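Local structure of polyketide biosynthesis enoyl-CoA isomerase PksI (Bacillus subtilis, 4Q1K) at residues Gly96-Lys99 with Phe100-Asn104; Thr86-Gly89 with Leu90-Gln94; Glu217-Arg220 with Asn221-Val224; Thr225-Asp228 with His229-Pro233. The protein decarboxylates a 3-methylglutaconyl group tethered to the polyketide synthase PksL, giving a 3-methylcrotonyl group during assembly of the antibiotic bacillaene. The protein carries 1 engineered substitution. One frame throughout, in Å; residues are numbered along the deposited sequence. Where two conformers were deposited one is given.

Interaction 1 of 4, residues Gly96-Lys99 with Phe100-Asn104; sequences GLTK and FTDDN
The carboxylate of Asp-102 folds back over the start of Lys-99. Its OD2 accepts the backbone N-H of Lys-99, with N to OD2 at 3.0 Å and an N-H...O angle of 163°. The donor comes from above the carboxylate plane, 65° out of it. The same oxygen lies 3.3 Å from Thr-98 CB, and the two side chains cross at about a right angle. A second bond runs the other way, from Asp-102 N to Lys-99 O at 3.0 Å. It closes a type I beta turn with Phe-100 and Thr-101 at the corners. The turn belongs to the loop of this crotonase-family enzyme that leaves helix 87-94 through a Schellman motif at Gly-96 and leads to helix 108-111. The Lys-99 chain bends at its third and fourth torsions. This brings NZ back over the turn, to a long salt bridge of 3.7 Å with Asp-102 OD1. One water bridges the same groups, accepting from Lys-99 NZ at 2.8 Å, donating to Asp-102 OD1 at 2.6 Å and bonding Thr-101 OG1 at 2.7 Å. The Phe-100 side chain starts away from residues 96-99. Thr-101 CG2 lies over one face of its ring, 3.6 Å above the plane and toward the rim. This ring meets that of active-site His-249 with the planes at about 80°, and packs on Ile-242 and Leu-246 of helix 220-252.

Interaction 2 of 4, residues Thr86-Gly89 with Leu90-Gln94; sequences TQEG and LLRIQ
Gln-87 and Leu-91 lie side by side and point the same way, one turn apart on helix 87-94. Gln-87 CG meets Leu-91 CD1 at 4.0 Å. Residues 86-94 form the start of that helix, with Thr-86 as the N-cap. Gln-87 is extended, with CG opposite the backbone N (chi1 -178°), which carries its amide outward, away from Leu-91. There NE2 bonds to the carbonyl of Ile-262 in helix 256-265. Leu-90 and Leu-91 also touch Ile-262, so this face packs against the C-terminal helix.

Glu-88 and Arg-92 pair differently. Their side chains cross obliquely, and the carboxylate and guanidinium planes stand 47° apart. The charged ends do not touch, for Glu-88 OE2 stays 4.6 Å from Arg-92 NH1. Any attraction between them is probably modest. Glu-88 CG instead lies at the edge of the guanidinium, near its plane.

Backbone bonds tie the turn together. Leu-90 N binds Thr-86 O at 2.9 Å and Leu-91 N binds Gln-87 O at 2.9 Å, while Ile-93 N reaches Gly-89 O at a longer 3.3 Å. The N-cap itself is closed by Thr-86 OG1, which accepts from Gly-89 N at 2.9 Å with an N-H...O angle of 156°.

Interaction 3 of 4, residues Glu217-Arg220 with Asn221-Val224; sequences EKPR and NSLV
Pro-219 O, on the N-cap residue, opens helix 220-252 by taking Leu-223 N at 3.2 Å in the carbonyl plane and, weakly, Ser-222 N at 3.1 Å. The next bond, from Val-224 N to Arg-220 O at 2.8 Å, is nearly straight, with an N-H...O angle of 168°. Lys-218 comes across Leu-223 at about a right angle, and its CB touches Leu-223 CG at 3.8 Å. The Pro-219 ring lies by Ser-222, with CG 3.8 Å from OG. Arg-220 is stretched out from CG to NE, with CG anti to N (chi1 -174°). Its guanidinium then passes beside Val-224, whose CG2 sits over one face, toward the rim, 4.0 Å from NH1. A water at the guanidinium edge, in its plane, accepts from NH1 at 3.1 Å.

Lys-218 NZ bonds to the carbonyl of Asn-180 of the second subunit, and Ser-222 OG to that of Gly-154 of the same subunit, so the helix start lies at the trimer interface. Within the chain, Lys-218 NZ also binds Glu-214 O in helix 201-215, while Arg-220 binds Tyr-69 O and forms a salt bridge with Glu-113, in the loops that lead into strands 71-75 and 116-120.

Interaction 4 of 4, residues Thr225-Asp228 with His229-Pro233; sequences TLKD and HLVAP
Leu-226 and Leu-230 form the tight side of this contact, one turn apart on helix 220-252. Leu-226 CD1 meets Leu-230 CG at 3.8 Å, and Leu-226 CG is equally near Leu-230 CD1. The second torsion of Leu-226 (chi2 58°) turns CD1 forward along the helix, toward its partner. Lys-227 and Val-231 make a looser neighbouring pair, with CG to CG2 at 4.1 Å. Three backbone bonds tie the turns: His-229 N to Thr-225 O at 3.2 Å, Leu-230 N to Leu-226 O at 2.9 Å, and Val-231 N to Lys-227 O at 2.9 Å. The last two are nearly straight.

The opposite character appears at Asp-228 and the exposed Ala-232. Here the side chains hardly meet. Between the two segments, Ala-232 CB comes nearest Asp-228 O, at 3.4 Å, and the Asp-228 carboxylate turns to Arg-235. The regular bonding then breaks, since Pro-233 has no N-H to give to the turn before, and the helix kinks.

On the interface side, Leu-226 packs on Pro-157 of the second subunit, and His-229 NE2 bonds to Thr-162 OG1 of that subunit. Lys-227 runs fully extended to a salt bridge with Asp-136 and to the carbonyls of Ala-109, Cys-112 and Ile-114. With one carboxylate and three carbonyl oxygens round NZ, this buried amine is probably held as the charged ammonium.

How the interactions relate
Interactions 1 and 2 are neighbours, with centres 10 Å apart. Leu-97 N probably bonds to Arg-92 O at 2.9 Å, and Thr-98 packs on Arg-92 and Ile-93. Both lie near the catalytic His-249: Phe-100 and Ile-93 are about 3 Å and about 5 Å from its side chain, between nearest side-chain atoms. Interactions 3 and 4 adjoin at the start of helix 220-252, their centres 13 Å apart, and both touch the second subunit. They lie away from the active site, although the same helix carries His-249 near its other end. The centre of interaction 1 is 28 Å from that of interaction 4, and interactions 2 and 3 are farthest apart, 40 Å between centres.

Interaction 1 of 4, residues Gly96-Lys99 with Phe100-Asn104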
loop_
_atom_site.group_PDB
_atom_site.type_symbol
_atom_site.label_atom_id
_atom_site.label_comp_id
_atom_site.label_asym_id
_atom_site.label_seq_id
_atom_site.Cartn_x
_atom_site.Cartn_y
_atom_site.Cartn_z
ATOM N N GLY B 96 18.449 -31.372 -0.800
ATOM C CA GLY B 96 19.645 -30.604 -0.811
ATOM C C GLY B 96 20.410 -30.756 -2.122
ATOM O O GLY B 96 21.567 -30.354 -2.218
ATOM N N LEU B 97 19.822 -31.340 -3.159
ATOM C CA LEU B 97 20.602 -31.417 -4.444
ATOM C C LEU B 97 20.701 -30.051 -5.216
ATOM O O LEU B 97 21.658 -29.767 -5.965
ATOM C CB LEU B 97 19.970 -32.493 -5.348
ATOM C CG LEU B 97 19.958 -33.907 -4.815
ATOM C CD1 LEU B 97 18.978 -34.717 -5.625
ATOM C CD2 LEU B 97 21.390 -34.437 -5.060
ATOM N N THR B 98 19.722 -29.180 -5.017
ATOM C CA THR B 98 19.623 -27.960 -5.789
ATOM C C THR B 98 19.049 -26.911 -4.834
ATOM O O THR B 98 18.574 -27.249 -3.728
ATOM C CB THR B 98 18.605 -28.147 -6.961
ATOM O OG1 THR B 98 17.311 -28.514 -6.440
ATOM C CG2 THR B 98 19.038 -29.264 -7.928
ATOM N N LYS B 99 19.174 -25.649 -5.227
ATOM C CA LYS B 99 18.604 -24.513 -4.500
ATOM C C LYS B 99 17.767 -23.695 -5.507
ATOM O O LYS B 99 17.981 -23.810 -6.742
ATOM C CB LYS B 99 19.683 -23.643 -3.871
ATOM C CG LYS B 99 20.893 -24.341 -3.298
ATOM C CD LYS B 99 21.711 -23.369 -2.459
ATOM C CE LYS B 99 22.158 -22.161 -3.263
ATOM N NZ LYS B 99 23.171 -22.492 -4.310
ATOM N N PHE B 100 16.813 -22.888 -5.012
ATOM C CA PHE B 100 15.890 -22.186 -5.951
ATOM C C PHE B 100 16.614 -21.176 -6.817
ATOM O O PHE B 100 16.158 -20.840 -7.897
ATOM C CB PHE B 100 14.693 -21.545 -5.162
ATOM C CG PHE B 100 15.007 -20.203 -4.516
ATOM C CD1 PHE B 100 15.025 -19.051 -5.275
ATOM C CD2 PHE B 100 15.159 -20.072 -3.113
ATOM C CE1 PHE B 100 15.277 -17.800 -4.652
ATOM C CE2 PHE B 100 15.374 -18.843 -2.510
ATOM C CZ PHE B 100 15.473 -17.694 -3.285
ATOM N N THR B 101 17.762 -20.692 -6.344
ATOM C CA THR B 101 18.559 -19.743 -7.111
ATOM C C THR B 101 19.361 -20.418 -8.264
ATOM O O THR B 101 19.944 -19.679 -9.044
ATOM C CB THR B 101 19.552 -18.979 -6.213
ATOM O OG1 THR B 101 20.225 -19.929 -5.390
ATOM C CG2 THR B 101 18.862 -18.037 -5.312
ATOM N N ASP B 102 19.324 -21.753 -8.422
ATOM C CA ASP B 102 20.139 -22.446 -9.427
ATOM C C ASP B 102 19.819 -21.979 -10.841
ATOM O O ASP B 102 20.713 -21.751 -11.665
ATOM C CB ASP B 102 20.053 -23.973 -9.305
ATOM C CG ASP B 102 20.863 -24.511 -8.112
ATOM O OD1 ASP B 102 21.660 -23.775 -7.487
ATOM O OD2 ASP B 102 20.684 -25.671 -7.787
ATOM N N ASP B 103 18.540 -21.808 -11.125
ATOM C CA ASP B 103 18.141 -21.304 -12.413
ATOM C C ASP B 103 17.322 -20.139 -11.967
ATOM O O ASP B 103 16.501 -20.285 -11.084
ATOM C CB ASP B 103 17.245 -22.331 -13.130
ATOM C CG ASP B 103 18.055 -23.443 -13.813
ATOM O OD1 ASP B 103 18.922 -23.142 -14.672
ATOM O OD2 ASP B 103 17.820 -24.618 -13.485
ATOM N N ASN B 104 17.595 -18.957 -12.467
ATOM C CA ASN B 104 16.805 -17.862 -11.966
ATOM C C ASN B 104 15.700 -17.559 -12.994
ATOM O O ASN B 104 15.986 -17.123 -14.098
ATOM C CB ASN B 104 17.659 -16.638 -11.655
ATOM C CG ASN B 104 16.817 -15.423 -11.401
ATOM O OD1 ASN B 104 15.574 -15.484 -11.500
ATOM N ND2 ASN B 104 17.459 -14.314 -11.117
HETATM O O HOH W 1 22.193 -21.334 -6.686
#

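Interaction 2 of 4, residues Thr86-Gly89 with Leu90-Gln94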
loop_
_atom_site.group_PDB
_atom_site.type_symbol
_atom_site.label_atom_id
_atom_site.label_comp_id
_atom_site.label_asym_id
_atom_site.label_seq_id
_atom_site.Cartn_x
_atom_site.Cartn_y
_atom_site.Cartn_z
ATOM N N THR B 86 8.141 -27.956 -10.448
ATOM C CA THR B 86 7.577 -29.288 -10.586
ATOM C C THR B 86 7.745 -30.061 -9.246
ATOM O O THR B 86 8.554 -29.621 -8.372
ATOM C CB THR B 86 8.307 -30.078 -11.683
ATOM O OG1 THR B 86 9.685 -30.204 -11.300
ATOM C CG2 THR B 86 8.227 -29.283 -13.056
ATOM N N GLN B 87 7.063 -31.214 -9.140
ATOM C CA GLN B 87 7.135 -32.007 -7.916
ATOM C C GLN B 87 8.610 -32.469 -7.775
ATOM O O GLN B 87 9.218 -32.365 -6.715
ATOM C CB GLN B 87 6.163 -33.145 -8.002
ATOM C CG GLN B 87 6.143 -33.988 -6.721
ATOM C CD GLN B 87 5.042 -35.049 -6.775
ATOM O OE1 GLN B 87 4.680 -35.497 -7.831
ATOM N NE2 GLN B 87 4.480 -35.403 -5.645
ATOM N N GLU B 88 9.188 -32.900 -8.897
ATOM C CA GLU B 88 10.573 -33.400 -8.873
ATOM C C GLU B 88 11.544 -32.261 -8.530
ATOM O O GLU B 88 12.459 -32.421 -7.708
ATOM C CB GLU B 88 10.927 -34.055 -10.213
ATOM C CG GLU B 88 12.354 -34.529 -10.340
ATOM C CD GLU B 88 12.716 -35.735 -9.441
ATOM O OE1 GLU B 88 11.956 -36.121 -8.485
ATOM O OE2 GLU B 88 13.813 -36.314 -9.690
ATOM N N GLY B 89 11.327 -31.076 -9.131
ATOM C CA GLY B 89 12.113 -29.884 -8.756
ATOM C C GLY B 89 12.087 -29.589 -7.280
ATOM O O GLY B 89 13.133 -29.272 -6.663
ATOM N N LEU B 90 10.900 -29.607 -6.699
ATOM C CA LEU B 90 10.813 -29.297 -5.258
ATOM C C LEU B 90 11.475 -30.383 -4.409
ATOM O O LEU B 90 12.121 -30.090 -3.385
ATOM C CB LEU B 90 9.331 -29.160 -4.829
ATOM C CG LEU B 90 8.641 -27.950 -5.524
ATOM C CD1 LEU B 90 7.206 -28.063 -5.110
ATOM C CD2 LEU B 90 9.271 -26.637 -5.093
ATOM N N LEU B 91 11.359 -31.639 -4.846
ATOM C CA LEU B 91 11.910 -32.751 -4.053
ATOM C C LEU B 91 13.450 -32.676 -4.084
ATOM O O LEU B 91 14.115 -33.094 -3.141
ATOM C CB LEU B 91 11.481 -34.137 -4.663
ATOM C CG LEU B 91 10.027 -34.456 -4.316
ATOM C CD1 LEU B 91 9.396 -35.595 -5.097
ATOM C CD2 LEU B 91 9.951 -34.677 -2.792
ATOM N N ARG B 92 13.964 -32.156 -5.195
ATOM C CA ARG B 92 15.392 -31.988 -5.398
ATOM C C ARG B 92 15.937 -30.978 -4.405
ATOM O O ARG B 92 16.989 -31.198 -3.804
ATOM C CB ARG B 92 15.682 -31.531 -6.829
ATOM C CG ARG B 92 15.296 -32.544 -7.894
ATOM C CD ARG B 92 16.452 -33.480 -8.210
ATOM N NE ARG B 92 17.471 -32.834 -9.031
ATOM C CZ ARG B 92 17.253 -32.355 -10.251
ATOM N NH1 ARG B 92 16.049 -32.448 -10.797
ATOM N NH2 ARG B 92 18.241 -31.781 -10.926
ATOM N N ILE B 93 15.225 -29.868 -4.223
ATOM C CA ILE B 93 15.673 -28.892 -3.230
ATOM C C ILE B 93 15.525 -29.506 -1.809
ATOM O O ILE B 93 16.366 -29.269 -0.929
ATOM C CB ILE B 93 14.826 -27.565 -3.283
ATOM C CG1 ILE B 93 14.907 -26.908 -4.689
ATOM C CG2 ILE B 93 15.327 -26.636 -2.181
ATOM C CD1 ILE B 93 13.986 -25.625 -4.837
ATOM N N GLN B 94 14.463 -30.290 -1.570
ATOM C CA GLN B 94 14.265 -30.855 -0.215
ATOM C C GLN B 94 15.480 -31.752 0.097
ATOM O O GLN B 94 16.028 -31.699 1.212
ATOM C CB GLN B 94 12.933 -31.603 -0.128
ATOM C CG GLN B 94 12.517 -32.099 1.258
ATOM C CD GLN B 94 13.218 -33.348 1.746
ATOM O OE1 GLN B 94 13.770 -34.114 0.938
ATOM N NE2 GLN B 94 13.281 -33.515 3.079
#

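Interaction 3 of 4, residues Glu217-Arg220 with Asn221-Val224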
loop_
_atom_site.group_PDB
_atom_site.type_symbol
_atom_site.label_atom_id
_atom_site.label_comp_id
_atom_site.label_asym_id
_atom_site.label_seq_id
_atom_site.Cartn_x
_atom_site.Cartn_y
_atom_site.Cartn_z
ATOM N N GLU B 217 3.550 3.502 -28.087
ATOM C CA GLU B 217 3.532 4.882 -28.584
ATOM C C GLU B 217 4.652 5.779 -28.070
ATOM O O GLU B 217 4.855 6.825 -28.655
ATOM C CB GLU B 217 2.206 5.521 -28.214
ATOM C CG GLU B 217 1.080 4.812 -28.962
ATOM C CD GLU B 217 -0.290 5.283 -28.477
ATOM O OE1 GLU B 217 -0.391 6.191 -27.618
ATOM O OE2 GLU B 217 -1.270 4.729 -28.978
ATOM N N LYS B 218 5.396 5.353 -27.026
ATOM C CA LYS B 218 6.479 6.154 -26.417
ATOM C C LYS B 218 7.815 5.816 -27.098
ATOM O O LYS B 218 7.913 4.729 -27.659
ATOM C CB LYS B 218 6.667 5.698 -24.959
ATOM C CG LYS B 218 5.619 6.358 -24.020
ATOM C CD LYS B 218 4.190 5.919 -24.425
ATOM C CE LYS B 218 3.120 6.150 -23.367
ATOM N NZ LYS B 218 1.737 5.738 -23.761
ATOM N N PRO B 219 8.813 6.691 -26.980
ATOM C CA PRO B 219 10.171 6.349 -27.397
ATOM C C PRO B 219 10.710 5.273 -26.487
ATOM O O PRO B 219 10.502 5.331 -25.259
ATOM C CB PRO B 219 10.991 7.658 -27.211
ATOM C CG PRO B 219 9.951 8.720 -27.019
ATOM C CD PRO B 219 8.726 8.065 -26.427
ATOM N N ARG B 220 11.335 4.253 -27.092
ATOM C CA ARG B 220 11.928 3.195 -26.301
ATOM C C ARG B 220 12.938 3.689 -25.239
ATOM O O ARG B 220 12.911 3.225 -24.105
ATOM C CB ARG B 220 12.651 2.232 -27.249
ATOM C CG ARG B 220 13.178 1.005 -26.489
ATOM C CD ARG B 220 13.965 0.080 -27.420
ATOM N NE ARG B 220 14.226 -1.235 -26.814
ATOM C CZ ARG B 220 15.317 -1.494 -26.105
ATOM N NH1 ARG B 220 16.225 -0.539 -25.959
ATOM N NH2 ARG B 220 15.534 -2.695 -25.619
ATOM N N ASN B 221 13.808 4.642 -25.598
ATOM C CA ASN B 221 14.777 5.172 -24.636
ATOM C C ASN B 221 14.080 5.825 -23.407
ATOM O O ASN B 221 14.590 5.757 -22.294
ATOM C CB ASN B 221 15.720 6.148 -25.355
ATOM C CG ASN B 221 16.645 5.429 -26.340
ATOM O OD1 ASN B 221 16.924 4.246 -26.197
ATOM N ND2 ASN B 221 17.129 6.145 -27.327
ATOM N N SER B 222 12.917 6.413 -23.629
ATOM C CA SER B 222 12.201 7.026 -22.459
ATOM C C SER B 222 11.654 5.879 -21.571
ATOM O O SER B 222 11.687 5.983 -20.373
ATOM C CB SER B 222 10.995 7.850 -22.946
ATOM O OG SER B 222 11.511 9.001 -23.610
ATOM N N LEU B 223 11.106 4.839 -22.191
ATOM C CA LEU B 223 10.577 3.668 -21.432
ATOM C C LEU B 223 11.720 3.029 -20.665
ATOM O O LEU B 223 11.517 2.645 -19.521
ATOM C CB LEU B 223 9.967 2.629 -22.429
ATOM C CG LEU B 223 8.644 3.117 -23.034
ATOM C CD1 LEU B 223 8.209 2.150 -24.144
ATOM C CD2 LEU B 223 7.510 3.241 -21.997
ATOM N N VAL B 224 12.867 2.770 -21.308
ATOM C CA VAL B 224 13.967 2.096 -20.558
ATOM C C VAL B 224 14.506 3.013 -19.426
ATOM O O VAL B 224 14.653 2.541 -18.278
ATOM C CB VAL B 224 15.110 1.720 -21.510
ATOM C CG1 VAL B 224 16.303 1.143 -20.708
ATOM C CG2 VAL B 224 14.561 0.720 -22.493
HETATM O O HOH W 2 16.273 2.227 -27.349
#

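Interaction 4 of 4, residues Thr225-Asp228 with His229-Pro233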
loop_
_atom_site.group_PDB
_atom_site.type_symbol
_atom_site.label_atom_id
_atom_site.label_comp_id
_atom_site.label_asym_id
_atom_site.label_seq_id
_atom_site.Cartn_x
_atom_site.Cartn_y
_atom_site.Cartn_z
ATOM N N THR B 225 14.647 4.303 -19.718
ATOM C CA THR B 225 15.166 5.230 -18.689
ATOM C C THR B 225 14.210 5.276 -17.516
ATOM O O THR B 225 14.636 5.263 -16.340
ATOM C CB THR B 225 15.343 6.619 -19.306
ATOM O OG1 THR B 225 16.348 6.483 -20.369
ATOM C CG2 THR B 225 15.811 7.639 -18.257
ATOM N N LEU B 226 12.920 5.377 -17.855
ATOM C CA LEU B 226 11.909 5.432 -16.771
ATOM C C LEU B 226 11.848 4.140 -15.985
ATOM O O LEU B 226 11.896 4.118 -14.745
ATOM C CB LEU B 226 10.540 5.845 -17.343
ATOM C CG LEU B 226 9.572 6.011 -16.098
ATOM C CD1 LEU B 226 9.899 7.017 -14.955
ATOM C CD2 LEU B 226 8.217 6.381 -16.805
ATOM N N LYS B 227 11.794 3.004 -16.671
ATOM C CA LYS B 227 11.714 1.787 -15.873
ATOM C C LYS B 227 12.975 1.632 -14.987
ATOM O O LYS B 227 12.898 1.201 -13.818
ATOM C CB LYS B 227 11.590 0.591 -16.795
ATOM C CG LYS B 227 11.696 -0.759 -16.041
ATOM C CD LYS B 227 11.280 -1.965 -16.897
ATOM C CE LYS B 227 11.671 -3.241 -16.104
ATOM N NZ LYS B 227 11.066 -4.509 -16.694
ATOM N N ASP B 228 14.150 1.927 -15.563
ATOM C CA ASP B 228 15.394 1.813 -14.753
ATOM C C ASP B 228 15.266 2.587 -13.433
ATOM O O ASP B 228 15.666 2.065 -12.399
ATOM C CB ASP B 228 16.554 2.441 -15.495
ATOM C CG ASP B 228 17.203 1.499 -16.476
ATOM O OD1 ASP B 228 16.921 0.302 -16.468
ATOM O OD2 ASP B 228 18.037 2.028 -17.295
ATOM N N HIS B 229 14.676 3.776 -13.478
ATOM C CA HIS B 229 14.447 4.641 -12.291
ATOM C C HIS B 229 13.386 4.072 -11.342
ATOM O O HIS B 229 13.582 3.963 -10.112
ATOM C CB HIS B 229 13.995 6.003 -12.773
ATOM C CG HIS B 229 13.593 6.937 -11.682
ATOM N ND1 HIS B 229 14.486 7.482 -10.760
ATOM C CD2 HIS B 229 12.382 7.463 -11.389
ATOM C CE1 HIS B 229 13.834 8.326 -9.968
ATOM N NE2 HIS B 229 12.553 8.341 -10.338
ATOM N N LEU B 230 12.278 3.642 -11.932
ATOM C CA LEU B 230 11.184 3.073 -11.090
ATOM C C LEU B 230 11.532 1.763 -10.353
ATOM O O LEU B 230 11.095 1.553 -9.204
ATOM C CB LEU B 230 9.931 2.850 -11.969
ATOM C CG LEU B 230 9.324 4.190 -12.531
ATOM C CD1 LEU B 230 8.079 3.780 -13.345
ATOM C CD2 LEU B 230 8.918 5.244 -11.454
ATOM N N VAL B 231 12.248 0.867 -11.019
ATOM C CA VAL B 231 12.572 -0.398 -10.379
ATOM C C VAL B 231 14.008 -0.476 -9.797
ATOM O O VAL B 231 14.368 -1.554 -9.283
ATOM C CB VAL B 231 12.309 -1.611 -11.334
ATOM C CG1 VAL B 231 10.893 -1.565 -11.993
ATOM C CG2 VAL B 231 13.410 -1.741 -12.425
ATOM N N ALA B 232 14.760 0.637 -9.851
ATOM C CA ALA B 232 16.120 0.730 -9.189
ATOM C C ALA B 232 16.053 0.142 -7.725
ATOM O O ALA B 232 16.895 -0.683 -7.364
ATOM C CB ALA B 232 16.609 2.197 -9.178
ATOM N N PRO B 233 15.069 0.565 -6.892
ATOM C CA PRO B 233 15.055 0.056 -5.508
ATOM C C PRO B 233 14.771 -1.443 -5.439
ATOM O O PRO B 233 15.310 -2.090 -4.530
ATOM C CB PRO B 233 13.895 0.819 -4.833
ATOM C CG PRO B 233 13.591 2.012 -5.767
ATOM C CD PRO B 233 13.961 1.542 -7.146
#